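Local coordinates for DNA repair protein PprA (Deinococcus deserti, PDB 6MC8) that binds DNA and takes part in the repair of radiation-induced DNA damage and in genome segregation, forming dimers and probably filaments, at residues W140-E145 / D167-W172. The protein carries 2 engineered substitutions. Numbering follows the deposited sequence.
Sequences WGILPE and DFETHW
Asp167 meets the 140-145 loop through its CB, which lies 4.3 Å from Leu143 CD1. Its carboxylate has its partner elsewhere, in the backbone N-H of Gly187. At Phe168 the backbone makes the contact: the carbonyl O of Phe168 is 3.3 Å from Leu143 CD1. Its CB points away from residues 140-145, and the ring packs on Leu161 and Ile162 of helix 156-163.

Glu169 carries most of the contact. CG is anti to the backbone N (chi1 177°) and the chain beyond it is extended, which takes the carboxylate up to the turn of the loop. There it receives two consecutive backbone N-H groups, one on each oxygen. Ile142 N donates to Glu169 OE2 at 2.7 Å, nearly straight (171°), on the syn side and somewhat out of the carboxylate plane. Leu143 N donates to Glu169 OE1 at 3.1 Å, from well above that plane. The two bonds limit rotation of the carboxylate. Gly141 CA lies 3.4 Å from Glu169 OE2, and Ile142 CG1 passes obliquely beside the same oxygen. The Leu143 side chain slides past that of Glu169 in the opposite direction, with Leu143 CD1 3.7 Å from Glu169 CB. Arg166 of the second subunit packs on both Leu143 and Glu169 and hydrogen-bonds Pro144 O.

Further on, Trp172 NE1 hydrogen-bonds Ser138 O, in the same loop, just before residues 140-145. The arrangement is a buried glutamate carboxylate that accepts two consecutive backbone N-H groups of an irregular loop. It joins that loop, beside the dimer partner, to strand 168-176, the outermost within this chain of a four-stranded antiparallel sheet.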
# COMPACT_ATOMS: atom_id res chain seq x y z
N TRP A 140 1.27 -16.91 8.01
CA TRP A 140 0.87 -16.11 6.86
C TRP A 140 0.72 -14.65 7.25
O TRP A 140 0.30 -14.32 8.36
CB TRP A 140 -0.47 -16.58 6.28
CG TRP A 140 -0.54 -17.96 5.71
CD1 TRP A 140 -1.32 -18.98 6.16
CD2 TRP A 140 0.21 -18.49 4.61
NE1 TRP A 140 -1.14 -20.09 5.39
CE2 TRP A 140 -0.20 -19.82 4.44
CE3 TRP A 140 1.17 -17.96 3.76
CZ2 TRP A 140 0.34 -20.64 3.45
CZ3 TRP A 140 1.70 -18.77 2.77
CH2 TRP A 140 1.28 -20.09 2.63
N GLY A 141 1.07 -13.77 6.32
CA GLY A 141 0.67 -12.39 6.42
C GLY A 141 -0.76 -12.20 5.94
O GLY A 141 -1.24 -12.90 5.06
N ILE A 142 -1.43 -11.23 6.56
CA ILE A 142 -2.80 -10.91 6.17
C ILE A 142 -2.82 -10.17 4.84
O ILE A 142 -3.60 -10.49 3.94
CB ILE A 142 -3.47 -10.09 7.29
CG1 ILE A 142 -3.45 -10.89 8.58
CG2 ILE A 142 -4.88 -9.71 6.90
CD1 ILE A 142 -3.80 -10.10 9.77
N LEU A 143 -1.95 -9.19 4.71
CA LEU A 143 -1.75 -8.47 3.46
C LEU A 143 -1.01 -9.36 2.47
O LEU A 143 -0.55 -10.45 2.82
CB LEU A 143 -0.99 -7.18 3.75
CG LEU A 143 -1.69 -6.14 4.62
CD1 LEU A 143 -0.79 -4.95 4.79
CD2 LEU A 143 -3.01 -5.74 4.01
N PRO A 144 -0.88 -8.95 1.21
CA PRO A 144 0.06 -9.63 0.31
C PRO A 144 1.50 -9.51 0.79
O PRO A 144 1.83 -8.70 1.66
CB PRO A 144 -0.14 -8.91 -1.02
CG PRO A 144 -1.54 -8.48 -0.98
CD PRO A 144 -1.82 -8.10 0.43
N GLU A 145 2.35 -10.35 0.21
CA GLU A 145 3.70 -10.58 0.71
C GLU A 145 4.54 -9.32 0.64
O GLU A 145 4.82 -8.79 -0.43
CB GLU A 145 4.37 -11.71 -0.07
CG GLU A 145 5.72 -12.13 0.50
CD GLU A 145 6.34 -13.32 -0.23
OE1 GLU A 145 5.74 -13.80 -1.21
OE2 GLU A 145 7.42 -13.78 0.19
N ASP A 167 -1.25 1.20 3.72
CA ASP A 167 -1.26 -0.20 4.13
C ASP A 167 0.02 -0.61 4.85
O ASP A 167 1.13 -0.35 4.38
CB ASP A 167 -1.44 -1.12 2.93
CG ASP A 167 -2.75 -0.90 2.21
OD1 ASP A 167 -3.65 -0.26 2.78
OD2 ASP A 167 -2.89 -1.43 1.09
N PHE A 168 -0.15 -1.20 6.03
CA PHE A 168 0.96 -1.72 6.82
C PHE A 168 0.46 -2.96 7.54
O PHE A 168 -0.75 -3.20 7.59
CB PHE A 168 1.51 -0.68 7.81
CG PHE A 168 0.59 -0.40 8.98
CD1 PHE A 168 -0.45 0.50 8.86
CD2 PHE A 168 0.81 -1.00 10.21
CE1 PHE A 168 -1.28 0.76 9.93
CE2 PHE A 168 -0.03 -0.74 11.28
CZ PHE A 168 -1.07 0.14 11.13
N GLU A 169 1.37 -3.75 8.07
CA GLU A 169 0.91 -4.93 8.82
C GLU A 169 1.97 -5.25 9.85
O GLU A 169 3.11 -5.24 9.52
CB GLU A 169 0.78 -6.16 7.94
CG GLU A 169 0.39 -7.39 8.69
CD GLU A 169 0.21 -8.60 7.82
OE1 GLU A 169 0.36 -8.47 6.59
OE2 GLU A 169 -0.08 -9.68 8.37
N THR A 170 1.58 -5.46 11.08
CA THR A 170 2.57 -5.85 12.11
C THR A 170 2.61 -7.37 12.25
O THR A 170 1.68 -8.06 11.87
CB THR A 170 2.38 -5.18 13.47
OG1 THR A 170 1.23 -5.72 14.09
CG2 THR A 170 2.19 -3.70 13.39
N HIS A 171 3.74 -7.84 12.76
CA HIS A 171 3.98 -9.24 13.16
C HIS A 171 3.34 -9.43 14.53
O HIS A 171 2.98 -8.50 15.19
CB HIS A 171 5.48 -9.53 13.29
CG HIS A 171 6.25 -9.91 12.07
ND1 HIS A 171 6.04 -11.07 11.40
CD2 HIS A 171 7.28 -9.33 11.45
CE1 HIS A 171 6.87 -11.14 10.41
NE2 HIS A 171 7.62 -10.12 10.41
N TRP A 172 3.25 -10.66 14.97
CA TRP A 172 2.70 -10.94 16.29
C TRP A 172 3.57 -10.33 17.37
O TRP A 172 4.80 -10.39 17.32
CB TRP A 172 2.59 -12.45 16.52
CG TRP A 172 1.58 -13.17 15.68
CD1 TRP A 172 1.83 -13.99 14.63
CD2 TRP A 172 0.17 -13.13 15.83
NE1 TRP A 172 0.66 -14.48 14.12
CE2 TRP A 172 -0.38 -13.96 14.84
CE3 TRP A 172 -0.70 -12.47 16.70
CZ2 TRP A 172 -1.75 -14.15 14.70
CZ3 TRP A 172 -2.04 -12.65 16.56
CH2 TRP A 172 -2.56 -13.49 15.57
O HOH W 1 1.77 -9.35 4.84